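Local coordinates for protein polyphosphate kinase (Porphyromonas gingivalis, PDB 2O8R) that probably catalyses the reversible transfer of the terminal phosphate of ATP onto a growing chain of inorganic polyphosphate, at residues 227-239 with 266-279. The protein carries 3 engineered substitutions. Numbering follows the deposited sequence.
Sequences MDSYSIKVSRDAD and PTRFMYDGRMPDEV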
HETATM    1  N   MSE A 227     -32.725  21.895   5.264  1.00 90.67           N
HETATM    2  CA  MSE A 227     -32.797  22.730   6.468  1.00 95.49           C
HETATM    3  C   MSE A 227     -31.463  22.970   7.131  1.00 80.81           C
HETATM    4  O   MSE A 227     -31.128  24.098   7.478  1.00 78.50           O
HETATM    5  CB  MSE A 227     -33.809  22.163   7.466  1.00 93.82           C
HETATM    6  CG  MSE A 227     -35.182  21.970   6.837  1.00114.74           C
HETATM    7 SE   MSE A 227     -36.164  23.623   6.434  1.00129.58          SE
HETATM    8  CE  MSE A 227     -35.131  24.500   5.030  1.00111.10           C
ATOM      9  N   ASP A 228     -30.710  21.898   7.302  1.00 82.50           N
ATOM     10  CA  ASP A 228     -29.422  21.966   7.940  1.00 82.53           C
ATOM     11  C   ASP A 228     -28.741  20.634   7.692  1.00 77.61           C
ATOM     12  O   ASP A 228     -29.396  19.641   7.363  1.00 74.89           O
ATOM     13  CB  ASP A 228     -29.592  22.206   9.443  1.00 92.49           C
ATOM     14  CG  ASP A 228     -28.458  23.029  10.050  1.00110.70           C
ATOM     15  OD1 ASP A 228     -27.304  22.955   9.562  1.00118.60           O
ATOM     16  OD2 ASP A 228     -28.731  23.750  11.034  1.00116.57           O
ATOM     17  N   SER A 229     -27.421  20.628   7.810  1.00 64.01           N
ATOM     18  CA  SER A 229     -26.679  19.390   7.890  1.00 64.23           C
ATOM     19  C   SER A 229     -25.667  19.514   9.014  1.00 60.88           C
ATOM     20  O   SER A 229     -25.297  20.624   9.410  1.00 56.80           O
ATOM     21  CB  SER A 229     -26.013  19.042   6.556  1.00 64.88           C
ATOM     22  OG  SER A 229     -24.987  19.956   6.227  1.00 70.18           O
ATOM     23  N   TYR A 230     -25.257  18.365   9.548  1.00 53.82           N
ATOM     24  CA  TYR A 230     -24.328  18.309  10.669  1.00 48.54           C
ATOM     25  C   TYR A 230     -23.378  17.137  10.473  1.00 54.46           C
ATOM     26  O   TYR A 230     -23.801  16.043  10.073  1.00 50.38           O
ATOM     27  CB  TYR A 230     -25.082  18.126  11.980  1.00 65.57           C
ATOM     28  CG  TYR A 230     -26.418  18.838  12.057  1.00 79.29           C
ATOM     29  CD1 TYR A 230     -26.526  20.091  12.658  1.00 62.60           C
ATOM     30  CD2 TYR A 230     -27.578  18.252  11.540  1.00 77.30           C
ATOM     31  CE1 TYR A 230     -27.743  20.737  12.740  1.00 71.97           C
ATOM     32  CE2 TYR A 230     -28.800  18.898  11.613  1.00 78.89           C
ATOM     33  CZ  TYR A 230     -28.876  20.140  12.219  1.00 73.58           C
ATOM     34  OH  TYR A 230     -30.088  20.786  12.298  1.00 72.00           O
ATOM     35  N   SER A 231     -22.096  17.375  10.737  1.00 58.81           N
ATOM     36  CA  SER A 231     -21.076  16.346  10.586  1.00 56.80           C
ATOM     37  C   SER A 231     -21.157  15.439  11.785  1.00 62.64           C
ATOM     38  O   SER A 231     -21.278  15.905  12.922  1.00 54.31           O
ATOM     39  CB  SER A 231     -19.671  16.949  10.501  1.00 58.89           C
ATOM     40  OG  SER A 231     -19.569  17.866   9.430  1.00 81.80           O
ATOM     41  N   ILE A 232     -21.105  14.141  11.523  1.00 55.18           N
ATOM     42  CA  ILE A 232     -21.048  13.155  12.581  1.00 57.42           C
ATOM     43  C   ILE A 232     -19.892  12.190  12.358  1.00 56.98           C
ATOM     44  O   ILE A 232     -19.362  12.083  11.252  1.00 67.86           O
ATOM     45  CB  ILE A 232     -22.364  12.369  12.707  1.00 65.68           C
ATOM     46  CG1 ILE A 232     -22.762  11.761  11.355  1.00 60.50           C
ATOM     47  CG2 ILE A 232     -23.461  13.264  13.282  1.00 64.78           C
ATOM     48  CD1 ILE A 232     -23.862  10.732  11.441  1.00 48.28           C
ATOM     49  N   LYS A 233     -19.519  11.495  13.427  1.00 61.93           N
ATOM     50  CA  LYS A 233     -18.437  10.523  13.433  1.00 62.38           C
ATOM     51  C   LYS A 233     -18.715   9.537  14.561  1.00 64.96           C
ATOM     52  O   LYS A 233     -19.117   9.933  15.657  1.00 63.12           O
ATOM     53  CB  LYS A 233     -17.113  11.246  13.675  1.00 68.12           C
ATOM     54  CG  LYS A 233     -15.916  10.367  14.020  1.00 74.32           C
ATOM     55  CD  LYS A 233     -14.709  11.241  14.351  1.00 73.05           C
ATOM     56  CE  LYS A 233     -13.641  10.483  15.112  1.00 84.36           C
ATOM     57  NZ  LYS A 233     -12.921   9.509  14.254  1.00 95.21           N
ATOM     58  N   VAL A 234     -18.520   8.254  14.297  1.00 61.29           N
ATOM     59  CA  VAL A 234     -18.630   7.257  15.349  1.00 63.03           C
ATOM     60  C   VAL A 234     -17.323   6.494  15.436  1.00 67.18           C
ATOM     61  O   VAL A 234     -16.758   6.135  14.414  1.00 86.72           O
ATOM     62  CB  VAL A 234     -19.853   6.308  15.122  1.00 65.75           C
ATOM     63  CG1 VAL A 234     -19.901   5.794  13.703  1.00 59.83           C
ATOM     64  CG2 VAL A 234     -19.861   5.153  16.106  1.00 68.11           C
ATOM     65  N   SER A 235     -16.806   6.302  16.647  1.00 75.06           N
ATOM     66  CA  SER A 235     -15.733   5.328  16.861  1.00 65.79           C
ATOM     67  C   SER A 235     -16.387   4.089  17.429  1.00 67.43           C
ATOM     68  O   SER A 235     -17.262   4.200  18.291  1.00 82.99           O
ATOM     69  CB  SER A 235     -14.690   5.836  17.856  1.00 59.85           C
ATOM     70  OG  SER A 235     -14.298   7.170  17.593  1.00 57.21           O
ATOM     71  N   ARG A 236     -15.986   2.915  16.954  1.00 71.26           N
ATOM     72  CA  ARG A 236     -16.449   1.665  17.572  1.00 77.89           C
ATOM     73  C   ARG A 236     -15.332   0.637  17.750  1.00 85.46           C
ATOM     74  O   ARG A 236     -14.254   0.788  17.166  1.00 74.92           O
ATOM     75  CB  ARG A 236     -17.646   1.072  16.821  1.00 75.91           C
ATOM     76  CG  ARG A 236     -17.493   0.954  15.320  1.00 87.48           C
ATOM     77  CD  ARG A 236     -18.760   0.382  14.725  1.00 81.49           C
ATOM     78  NE  ARG A 236     -19.928   1.148  15.135  1.00 69.67           N
ATOM     79  CZ  ARG A 236     -20.800   1.681  14.289  1.00 86.68           C
ATOM     80  NH1 ARG A 236     -20.639   1.509  12.992  1.00 82.88           N
ATOM     81  NH2 ARG A 236     -21.839   2.371  14.734  1.00 82.10           N
ATOM     82  N   ASP A 237     -15.596  -0.384  18.576  1.00 97.77           N
ATOM     83  CA  ASP A 237     -14.626  -1.455  18.889  1.00104.62           C
ATOM     84  C   ASP A 237     -14.186  -2.259  17.654  1.00101.49           C
ATOM     85  O   ASP A 237     -13.027  -2.673  17.563  1.00100.09           O
ATOM     86  CB  ASP A 237     -15.169  -2.389  19.983  1.00109.32           C
ATOM     87  CG  ASP A 237     -16.364  -3.226  19.515  1.00130.40           C
ATOM     88  OD1 ASP A 237     -17.222  -2.703  18.771  1.00132.61           O
ATOM     89  OD2 ASP A 237     -16.449  -4.413  19.898  1.00148.18           O
ATOM     90  N   ALA A 238     -15.126  -2.470  16.728  1.00 97.02           N
ATOM     91  CA  ALA A 238     -14.867  -2.994  15.379  1.00 89.53           C
ATOM     92  C   ALA A 238     -16.072  -2.691  14.476  1.00 82.78           C
ATOM     93  O   ALA A 238     -17.175  -2.492  14.967  1.00 96.30           O
ATOM     94  CB  ALA A 238     -14.588  -4.490  15.420  1.00 85.08           C
ATOM     95  N   ASP A 239     -15.865  -2.652  13.163  1.00 79.51           N
ATOM     96  CA  ASP A 239     -16.956  -2.394  12.217  1.00 88.60           C
ATOM     97  C   ASP A 239     -17.735  -3.657  11.882  1.00 94.13           C
ATOM     98  O   ASP A 239     -17.360  -4.396  10.966  1.00 97.78           O
ATOM     99  CB  ASP A 239     -16.428  -1.780  10.917  1.00 93.17           C
ATOM    100  CG  ASP A 239     -16.386  -0.263  10.954  1.00100.41           C
ATOM    101  OD1 ASP A 239     -16.646   0.324  12.039  1.00 64.62           O
ATOM    102  OD2 ASP A 239     -16.092   0.333   9.887  1.00 97.29           O
ATOM    103  N   PRO A 266     -20.146   0.953  19.783  1.00 84.94           N
ATOM    104  CA  PRO A 266     -19.886   2.380  19.590  1.00 90.85           C
ATOM    105  C   PRO A 266     -19.313   3.015  20.849  1.00 92.41           C
ATOM    106  O   PRO A 266     -20.079   3.393  21.734  1.00106.54           O
ATOM    107  CB  PRO A 266     -21.281   2.962  19.305  1.00 72.77           C
ATOM    108  CG  PRO A 266     -22.066   1.823  18.782  1.00 85.25           C
ATOM    109  CD  PRO A 266     -21.537   0.589  19.462  1.00 86.86           C
ATOM    110  N   THR A 267     -17.986   3.135  20.929  1.00 86.91           N
ATOM    111  CA  THR A 267     -17.323   3.755  22.094  1.00 87.76           C
ATOM    112  C   THR A 267     -17.556   5.262  22.139  1.00 87.25           C
ATOM    113  O   THR A 267     -17.585   5.878  23.210  1.00 68.02           O
ATOM    114  CB  THR A 267     -15.792   3.561  22.086  1.00 78.55           C
ATOM    115  OG1 THR A 267     -15.199   4.564  21.255  1.00 67.94           O
ATOM    116  CG2 THR A 267     -15.403   2.179  21.587  1.00 74.88           C
ATOM    117  N   ARG A 268     -17.701   5.845  20.957  1.00 86.81           N
ATOM    118  CA  ARG A 268     -17.869   7.275  20.813  1.00 84.04           C
ATOM    119  C   ARG A 268     -18.891   7.546  19.713  1.00 79.35           C
ATOM    120  O   ARG A 268     -18.944   6.820  18.716  1.00 85.37           O
ATOM    121  CB  ARG A 268     -16.515   7.899  20.459  1.00 90.01           C
ATOM    122  CG  ARG A 268     -16.453   9.404  20.525  1.00 83.91           C
ATOM    123  CD  ARG A 268     -15.022   9.895  20.692  1.00 95.44           C
ATOM    124  NE  ARG A 268     -14.199   9.704  19.501  1.00 92.00           N
ATOM    125  CZ  ARG A 268     -12.937  10.116  19.395  1.00 80.48           C
ATOM    126  NH1 ARG A 268     -12.352  10.732  20.410  1.00 92.69           N
ATOM    127  NH2 ARG A 268     -12.257   9.914  18.277  1.00 68.94           N
ATOM    128  N   PHE A 269     -19.725   8.562  19.919  1.00 65.02           N
ATOM    129  CA  PHE A 269     -20.499   9.149  18.829  1.00 71.53           C
ATOM    130  C   PHE A 269     -20.400  10.664  18.920  1.00 70.67           C
ATOM    131  O   PHE A 269     -20.990  11.288  19.791  1.00 86.17           O
ATOM    132  CB  PHE A 269     -21.957   8.690  18.835  1.00 71.93           C
ATOM    133  CG  PHE A 269     -22.753   9.207  17.664  1.00 81.11           C
ATOM    134  CD1 PHE A 269     -22.811   8.485  16.482  1.00 79.67           C
ATOM    135  CD2 PHE A 269     -23.427  10.426  17.738  1.00 71.58           C
ATOM    136  CE1 PHE A 269     -23.534   8.964  15.396  1.00 83.98           C
ATOM    137  CE2 PHE A 269     -24.147  10.909  16.664  1.00 72.97           C
ATOM    138  CZ  PHE A 269     -24.200  10.180  15.486  1.00 78.69           C
HETATM  139  N   MSE A 270     -19.655  11.249  17.998  1.00 78.74           N
HETATM  140  CA  MSE A 270     -19.271  12.644  18.083  1.00 83.43           C
HETATM  141  C   MSE A 270     -19.985  13.426  16.994  1.00 72.80           C
HETATM  142  O   MSE A 270     -20.114  12.949  15.868  1.00 61.53           O
HETATM  143  CB  MSE A 270     -17.758  12.723  17.914  1.00 94.82           C
HETATM  144  CG  MSE A 270     -17.127  14.088  18.020  1.00113.36           C
HETATM  145 SE   MSE A 270     -15.297  13.838  17.424  1.00117.14          SE
HETATM  146  CE  MSE A 270     -14.671  15.685  17.288  1.00111.44           C
ATOM    147  N   TYR A 271     -20.460  14.621  17.327  1.00 63.37           N
ATOM    148  CA  TYR A 271     -21.238  15.404  16.371  1.00 73.17           C
ATOM    149  C   TYR A 271     -21.098  16.892  16.609  1.00 79.17           C
ATOM    150  O   TYR A 271     -20.811  17.328  17.724  1.00 77.89           O
ATOM    151  CB  TYR A 271     -22.718  15.014  16.418  1.00 80.93           C
ATOM    152  CG  TYR A 271     -23.367  15.225  17.765  1.00 86.84           C
ATOM    153  CD1 TYR A 271     -24.041  16.404  18.053  1.00 80.34           C
ATOM    154  CD2 TYR A 271     -23.308  14.242  18.751  1.00 92.79           C
ATOM    155  CE1 TYR A 271     -24.636  16.607  19.281  1.00 99.63           C
ATOM    156  CE2 TYR A 271     -23.894  14.434  19.989  1.00105.26           C
ATOM    157  CZ  TYR A 271     -24.559  15.619  20.250  1.00104.43           C
ATOM    158  OH  TYR A 271     -25.150  15.820  21.478  1.00100.47           O
ATOM    159  N   ASP A 272     -21.317  17.657  15.543  1.00 75.77           N
ATOM    160  CA  ASP A 272     -21.285  19.108  15.571  1.00 81.15           C
ATOM    161  C   ASP A 272     -22.366  19.635  16.512  1.00 85.85           C
ATOM    162  O   ASP A 272     -23.554  19.423  16.291  1.00 91.02           O
ATOM    163  CB  ASP A 272     -21.440  19.634  14.135  1.00 95.22           C
ATOM    164  CG  ASP A 272     -22.102  20.996  14.057  1.00101.52           C
ATOM    165  OD1 ASP A 272     -21.725  21.918  14.815  1.00106.04           O
ATOM    166  OD2 ASP A 272     -22.997  21.141  13.200  1.00109.66           O
ATOM    167  N   GLY A 273     -21.924  20.325  17.560  1.00 85.68           N
ATOM    168  CA  GLY A 273     -22.773  20.747  18.677  1.00 88.44           C
ATOM    169  C   GLY A 273     -24.020  21.566  18.385  1.00 86.05           C
ATOM    170  O   GLY A 273     -24.914  21.650  19.227  1.00 80.77           O
ATOM    171  N   ARG A 274     -24.088  22.161  17.195  1.00 83.08           N
ATOM    172  CA  ARG A 274     -25.282  22.879  16.755  1.00 79.23           C
ATOM    173  C   ARG A 274     -26.455  21.923  16.528  1.00 82.71           C
ATOM    174  O   ARG A 274     -27.573  22.370  16.290  1.00 92.94           O
ATOM    175  CB  ARG A 274     -25.012  23.647  15.454  1.00 74.94           C
ATOM    176  CG  ARG A 274     -23.996  24.768  15.554  1.00 89.49           C
ATOM    177  CD  ARG A 274     -23.490  25.196  14.175  1.00 93.44           C
ATOM    178  NE  ARG A 274     -24.229  26.331  13.618  1.00120.66           N
ATOM    179  CZ  ARG A 274     -23.848  27.606  13.716  1.00118.23           C
ATOM    180  NH1 ARG A 274     -22.729  27.926  14.357  1.00109.95           N
ATOM    181  NH2 ARG A 274     -24.589  28.567  13.168  1.00 81.47           N
HETATM  182  N   MSE A 275     -26.195  20.616  16.596  1.00 78.32           N
HETATM  183  CA  MSE A 275     -27.196  19.606  16.273  1.00 82.88           C
HETATM  184  C   MSE A 275     -28.216  19.480  17.386  1.00 95.11           C
HETATM  185  O   MSE A 275     -27.840  19.261  18.539  1.00108.08           O
HETATM  186  CB  MSE A 275     -26.533  18.254  16.060  1.00 76.12           C
HETATM  187  CG  MSE A 275     -27.206  17.401  15.018  1.00 81.44           C
HETATM  188 SE   MSE A 275     -26.609  15.551  15.045  1.00 99.34          SE
HETATM  189  CE  MSE A 275     -26.869  15.057  13.207  1.00 94.19           C
ATOM    190  N   PRO A 276     -29.510  19.640  17.050  1.00102.24           N
ATOM    191  CA  PRO A 276     -30.615  19.382  17.979  1.00104.23           C
ATOM    192  C   PRO A 276     -30.692  17.905  18.362  1.00106.23           C
ATOM    193  O   PRO A 276     -30.276  17.045  17.586  1.00102.74           O
ATOM    194  CB  PRO A 276     -31.854  19.786  17.172  1.00102.41           C
ATOM    195  CG  PRO A 276     -31.337  20.688  16.095  1.00 96.53           C
ATOM    196  CD  PRO A 276     -30.000  20.126  15.748  1.00 98.17           C
ATOM    197  N   ASP A 277     -31.216  17.615  19.550  1.00111.07           N
ATOM    198  CA  ASP A 277     -31.249  16.233  20.047  1.00112.38           C
ATOM    199  C   ASP A 277     -32.280  15.367  19.333  1.00106.65           C
ATOM    200  O   ASP A 277     -32.140  14.142  19.300  1.00100.85           O
ATOM    201  CB  ASP A 277     -31.474  16.187  21.562  1.00107.71           C
ATOM    202  CG  ASP A 277     -30.556  17.124  22.315  1.00118.82           C
ATOM    203  OD1 ASP A 277     -30.636  18.350  22.082  1.00128.48           O
ATOM    204  OD2 ASP A 277     -29.760  16.640  23.146  1.00119.63           O
ATOM    205  N   GLU A 278     -33.303  16.002  18.757  1.00 94.46           N
ATOM    206  CA  GLU A 278     -34.315  15.278  17.990  1.00107.68           C
ATOM    207  C   GLU A 278     -33.667  14.484  16.862  1.00112.75           C
ATOM    208  O   GLU A 278     -34.014  13.324  16.629  1.00110.42           O
ATOM    209  CB  GLU A 278     -35.376  16.220  17.418  1.00104.69           C
ATOM    210  CG  GLU A 278     -36.169  16.986  18.456  1.00109.80           C
ATOM    211  CD  GLU A 278     -35.728  18.429  18.572  1.00111.26           C
ATOM    212  OE1 GLU A 278     -36.060  19.228  17.671  1.00 97.93           O
ATOM    213  OE2 GLU A 278     -35.058  18.766  19.570  1.00117.08           O
ATOM    214  N   VAL A 279     -32.712  15.114  16.180  1.00112.66           N
ATOM    215  CA  VAL A 279     -31.995  14.461  15.090  1.00105.96           C
ATOM    216  C   VAL A 279     -30.954  13.464  15.620  1.00106.21           C
ATOM    217  O   VAL A 279     -30.663  12.452  14.967  1.00 93.98           O
ATOM    218  CB  VAL A 279     -31.432  15.493  14.059  1.00104.31           C
ATOM    219  CG1 VAL A 279     -30.703  16.612  14.738  1.00 76.90           C
ATOM    220  CG2 VAL A 279     -30.569  14.822  12.987  1.00 95.60           C
TER
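Ser235 OG has two partners: Arg268 NE donates to Ser235 OG across the strand pair at 3.2 Å, the oxygen lying 29° out of the guanidinium plane, and Glu50 of helix 35-63 hydrogen-bonds to it as well. The carboxylate of Glu50, outside the two strands, also forms salt bridges with Lys233 NZ, which Asn302 binds too, and with Arg268 NH2, and so probably offsets the closeness of Lys233 NZ and Arg268 NH2, 4.1 Å apart. Lys233 and Arg268 reach this site because both leave the backbone with CG anti to N (chi1 167° and -169°), after which Lys233 bends at chi4 and Arg268 at chi3.

Strands 225-235 and 268-272 run antiparallel, as neighbours in the mixed sheet of the middle domain. Lys233 and Met270 form a hydrogen-bonded pair, with Met270 N to Lys233 O at 2.7 Å and Lys233 N to Met270 O at 2.9 Å. At the next such pair, Ser235 N donates to Arg268 O from above the carbonyl plane, and Thr267 and Arg268 together face Ser235 in a classic beta bulge.

On the other face of the sheet, Ile232 CG2 lies 3.7 Å from Tyr271 CB and also meets Phe269 CZ, while Val234 CB packs against Phe269 CD1. Selenomethionine Met275, brought round by the type I turn 272-275, lays its CG over one face of the Tyr230 ring, 3.6 Å from the centroid, in a CH-pi contact. Asp272 OD2 lies at the edge of that ring, and Pro276 CD approaches Tyr230 OH at 3.5 Å.

The two faces of the strand pair thus differ, Ile232, Val234, Phe269 and Tyr271 lying on a largely apolar one and Lys233, Ser235 and Arg268 on one gathered round Glu50, which ties the sheet to the helix carrying the predicted ATP-binding Asn48.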